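Side-chain contacts in ABC transporter periplasmic substrate-binding protein (Desulfovibrio alaskensis, PDB 5MY5), which probably captures tungstate in the periplasm, with high selectivity, and delivers it to an ABC transporter for uptake into the cell: residues H148-E151 and K152-K156; Q174-L177 and R178-N181. The protein carries 2 engineered substitutions. All blocks are in the same frame, centred on the assembly; numbering follows the deposited sequence.

Interaction 1 of 2, residues H148-E151 and K152-K156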
# COMPACT_ATOMS: atom_id res chain seq x y z
N HIS A 148 -2.49 -6.29 -7.44
CA HIS A 148 -3.39 -7.21 -8.13
C HIS A 148 -4.30 -7.96 -7.17
O HIS A 148 -5.53 -8.00 -7.32
CB HIS A 148 -2.58 -8.26 -8.90
CG HIS A 148 -3.43 -9.12 -9.75
ND1 HIS A 148 -3.01 -10.39 -10.12
CD2 HIS A 148 -4.69 -8.97 -10.25
CE1 HIS A 148 -3.94 -10.94 -10.87
NE2 HIS A 148 -4.98 -10.11 -10.96
N LYS A 149 -3.73 -8.41 -6.06
CA LYS A 149 -4.49 -9.04 -5.02
C LYS A 149 -5.60 -8.13 -4.41
O LYS A 149 -6.73 -8.57 -4.18
CB LYS A 149 -3.52 -9.56 -3.97
CG LYS A 149 -2.83 -10.85 -4.41
CD LYS A 149 -1.63 -11.15 -3.51
CE LYS A 149 -0.84 -12.32 -4.06
NZ LYS A 149 0.39 -12.46 -3.25
N MET A 150 -5.26 -6.85 -4.15
CA MET A 150 -6.20 -5.90 -3.71
C MET A 150 -7.34 -5.70 -4.71
O MET A 150 -8.53 -5.78 -4.34
CB MET A 150 -5.47 -4.59 -3.46
CG MET A 150 -6.25 -3.38 -3.05
SD MET A 150 -7.31 -3.68 -1.63
CE MET A 150 -8.28 -2.26 -1.92
N GLU A 151 -6.98 -5.58 -5.99
CA GLU A 151 -8.00 -5.41 -7.04
C GLU A 151 -8.93 -6.62 -7.09
O GLU A 151 -10.17 -6.48 -7.13
CB GLU A 151 -7.36 -5.12 -8.37
CG GLU A 151 -8.30 -5.01 -9.59
CD GLU A 151 -8.22 -6.17 -10.55
OE1 GLU A 151 -7.08 -6.68 -10.74
OE2 GLU A 151 -9.27 -6.51 -11.12
N LYS A 152 -8.33 -7.83 -7.03
CA LYS A 152 -9.18 -9.01 -7.07
C LYS A 152 -10.12 -9.02 -5.89
O LYS A 152 -11.28 -9.42 -6.03
CB LYS A 152 -8.37 -10.28 -7.00
CG LYS A 152 -7.75 -10.55 -8.34
CD LYS A 152 -7.06 -11.93 -8.49
CE LYS A 152 -5.68 -11.92 -7.89
NZ LYS A 152 -5.04 -13.29 -7.92
N SER A 153 -9.65 -8.60 -4.72
CA SER A 153 -10.46 -8.59 -3.52
C SER A 153 -11.67 -7.69 -3.67
O SER A 153 -12.68 -7.95 -3.04
CB SER A 153 -9.65 -8.21 -2.25
OG SER A 153 -9.45 -6.81 -2.06
N LEU A 154 -11.55 -6.59 -4.42
CA LEU A 154 -12.66 -5.65 -4.63
C LEU A 154 -13.81 -6.26 -5.37
O LEU A 154 -15.02 -6.05 -5.03
CB LEU A 154 -12.23 -4.43 -5.42
CG LEU A 154 -11.09 -3.57 -4.83
CD1 LEU A 154 -10.82 -2.33 -5.62
CD2 LEU A 154 -11.35 -3.19 -3.39
N TRP A 155 -13.50 -7.06 -6.39
CA TRP A 155 -14.53 -7.70 -7.14
C TRP A 155 -15.30 -8.67 -6.31
O TRP A 155 -16.45 -8.92 -6.62
CB TRP A 155 -13.97 -8.40 -8.40
CG TRP A 155 -13.48 -7.47 -9.40
CD1 TRP A 155 -12.11 -7.09 -9.65
CD2 TRP A 155 -14.24 -6.66 -10.37
NE1 TRP A 155 -12.09 -6.19 -10.61
CE2 TRP A 155 -13.35 -5.89 -11.11
CE3 TRP A 155 -15.62 -6.56 -10.66
CZ2 TRP A 155 -13.76 -5.04 -12.15
CZ3 TRP A 155 -16.02 -5.77 -11.62
CH2 TRP A 155 -15.15 -4.96 -12.38
N LYS A 156 -14.65 -9.27 -5.33
CA LYS A 156 -15.31 -10.25 -4.46
C LYS A 156 -16.49 -9.69 -3.69
O LYS A 156 -17.31 -10.47 -3.24
CB LYS A 156 -14.31 -10.89 -3.49
CG LYS A 156 -13.38 -11.87 -4.15
CD LYS A 156 -13.92 -13.30 -4.13
CE LYS A 156 -12.82 -14.29 -4.49
NZ LYS A 156 -11.99 -14.62 -3.29

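Interaction 2 of 2, residues Q174-L177 and R178-N181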
# COMPACT_ATOMS: atom_id res chain seq x y z
N GLN A 174 1.60 -6.79 -16.23
CA GLN A 174 2.68 -5.78 -16.10
C GLN A 174 2.55 -4.96 -14.85
O GLN A 174 1.57 -5.10 -14.12
CB GLN A 174 2.69 -4.87 -17.31
CG GLN A 174 2.95 -5.57 -18.63
CD GLN A 174 2.85 -4.64 -19.82
OE1 GLN A 174 1.76 -4.31 -20.33
NE2 GLN A 174 4.02 -4.19 -20.33
N GLY A 175 3.56 -4.13 -14.53
CA GLY A 175 3.53 -3.26 -13.43
C GLY A 175 2.56 -2.11 -13.53
O GLY A 175 1.79 -1.94 -14.49
N MET A 176 2.59 -1.32 -12.48
CA MET A 176 1.53 -0.31 -12.32
C MET A 176 1.55 0.74 -13.41
O MET A 176 0.47 1.07 -14.02
CB MET A 176 1.52 0.32 -10.94
CG MET A 176 0.26 1.01 -10.56
SD MET A 176 -1.11 -0.10 -10.26
CE MET A 176 -1.99 0.08 -11.82
N LEU A 177 2.71 1.34 -13.71
CA LEU A 177 2.73 2.37 -14.73
C LEU A 177 2.33 1.87 -16.09
O LEU A 177 1.51 2.48 -16.83
CB LEU A 177 4.14 3.02 -14.77
CG LEU A 177 4.42 4.05 -13.69
CD1 LEU A 177 5.91 4.44 -13.79
CD2 LEU A 177 3.51 5.29 -13.85
N ARG A 178 2.78 0.70 -16.45
CA ARG A 178 2.41 0.11 -17.72
C ARG A 178 0.86 -0.12 -17.80
O ARG A 178 0.24 0.06 -18.85
CB ARG A 178 3.09 -1.19 -17.96
CG ARG A 178 4.60 -1.08 -18.31
CD ARG A 178 4.81 -0.41 -19.67
NE ARG A 178 6.20 -0.64 -20.07
CZ ARG A 178 6.79 -0.27 -21.21
NH1 ARG A 178 6.16 0.48 -22.09
NH2 ARG A 178 8.06 -0.61 -21.42
N THR A 179 0.31 -0.55 -16.71
CA THR A 179 -1.11 -0.91 -16.68
C THR A 179 -1.90 0.36 -16.80
O THR A 179 -2.94 0.38 -17.48
CB THR A 179 -1.36 -1.68 -15.39
OG1 THR A 179 -0.66 -2.94 -15.44
CG2 THR A 179 -2.83 -1.92 -15.09
N ILE A 180 -1.47 1.43 -16.13
CA ILE A 180 -2.10 2.73 -16.30
C ILE A 180 -2.10 3.12 -17.74
O ILE A 180 -3.12 3.61 -18.28
CB ILE A 180 -1.43 3.77 -15.44
CG1 ILE A 180 -1.83 3.60 -13.99
CG2 ILE A 180 -1.84 5.19 -15.90
CD1 ILE A 180 -1.06 4.50 -13.00
N ASN A 181 -0.94 3.04 -18.40
CA ASN A 181 -0.80 3.33 -19.82
C ASN A 181 -1.68 2.51 -20.75
O ASN A 181 -2.29 3.08 -21.64
CB ASN A 181 0.66 3.41 -20.24
CG ASN A 181 1.30 4.74 -19.71
OD1 ASN A 181 0.90 5.80 -20.18
ND2 ASN A 181 2.04 4.69 -18.68

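Interaction 1 of 2, residues H148-E151 and K152-K156
The indole N-H of Trp155 meets the carboxylate of Glu151 one helical turn back, NE1 lying 2.9 Å from OE2. The bond is bent, with an N-H...O angle of 131°, and it uses the anti lone pair of OE2, the one away from OE1. OE2 comes to the N-H edge of the indole, somewhat tilted from the ring plane, and the carboxylate plane stands almost perpendicular to the ring. Glu151 gets there by leaving its backbone with CG anti to N (chi1 176°) and then bending at chi2, which brings OE2 to the indole NE1 of Trp155.

On the neighbouring flank the Lys152 chain lies over one face of the His148 imidazole. Its CE sits nearly above the ring centre, 3.6 Å from the centroid, in a CH-pi contact. The chain bends at chi3, and NZ stays above the same face, nearest His148 CE1 at 3.9 Å.

A third strip is formed by Met150, whose methyl CE packs against Leu154 CD2 at 3.5 Å. The carbonyl O of Met150 takes two donors: Leu154 N, and Ser153 OG at 2.7 Å on a lone pair in the carbonyl plane.

All of this runs along helix 146-155, the connecting helix of a beta-alpha-beta unit between strands 138-140 and 169-171. Both strands reach the buried acid: Ser140 OG bonds to Glu151 OE1 and Tyr169 OH to Glu151 OE2, so both oxygens have partners and the carboxylate is fixed in rotation. The His148 ring is held in turn by the backbone N-H of Asn144, which donates to ND1. Phe138 packs edge-to-face with Trp155, while Met191 of strand 189-193 lies against Met150, Glu151 and Leu154.

Interaction 2 of 2, residues Q174-L177 and R178-N181
The carbonyl oxygen of Gly175 is gripped twice by Thr179: the hydroxyl OG1 of Thr179 lies 2.8 Å from Gly175 O, and the backbone N of Thr179 lies 3.0 Å from Gly175 O. The N-H arrives in the carbonyl plane, whereas OG1 comes in from above it, 40° out. Thr179 can do both because its OG1 is turned beside its own backbone N (chi1 -67°), facing back toward the preceding turn. Gly175 is the N-cap of helix 176-186, so the double grip closes the first turn.

A similar pairing is found two residues further on. Leu177 O accepts Asn181 N and also Asn181 ND2, the amide nitrogen lying 2.9 Å away, well above the carbonyl plane, in a distinctly bent bond. Between these two pairs, Ile180 N bonds to Met176 O in the ordinary helical way.

On the side facing strand 189-193, Met176 is bent at chi2 and chi3 and curls its methyl CE to 3.9 Å from Thr179 CG2 and 4.1 Å from Ile180 CG1. This apolar side rests on strand 189-193 and helix 194-203. On another side, Gln174 lays its amide across the aliphatic part of Arg178, with Gln174 NE2 3.8 Å from Arg178 CG and the amide and guanidinium planes only 23° apart.

Thr172 OG1 bonds to both Thr179 OG1 and Gln174 N, and Arg141 NE bonds to Gln174 O, fastening the approach to the helix. Since Thr179 OG1 donates to Gly175 O, its bond with Thr172 would be one in which it accepts, leaving the buried hydroxyl engaged in both roles.

Overall arrangement
Interaction 1 comes first along the chain, within helix 146-155, and interaction 2 follows at the start of helix 176-186; strand 169-171 lies between the two helices. Their centres are 16 Å apart and their nearest atoms about 7 Å, without touching. Strand 138-140 of the mixed sheet pairs in parallel with both 169-171 and 189-193. Both contacts belong to the same periplasmic-binding-protein fold. The two helices share strand 189-193 as a packing surface; helix 146-155 is also bonded to strands 138-140 and 169-171 through Glu151, and helix 176-186 to Thr172, just beyond strand 169-171.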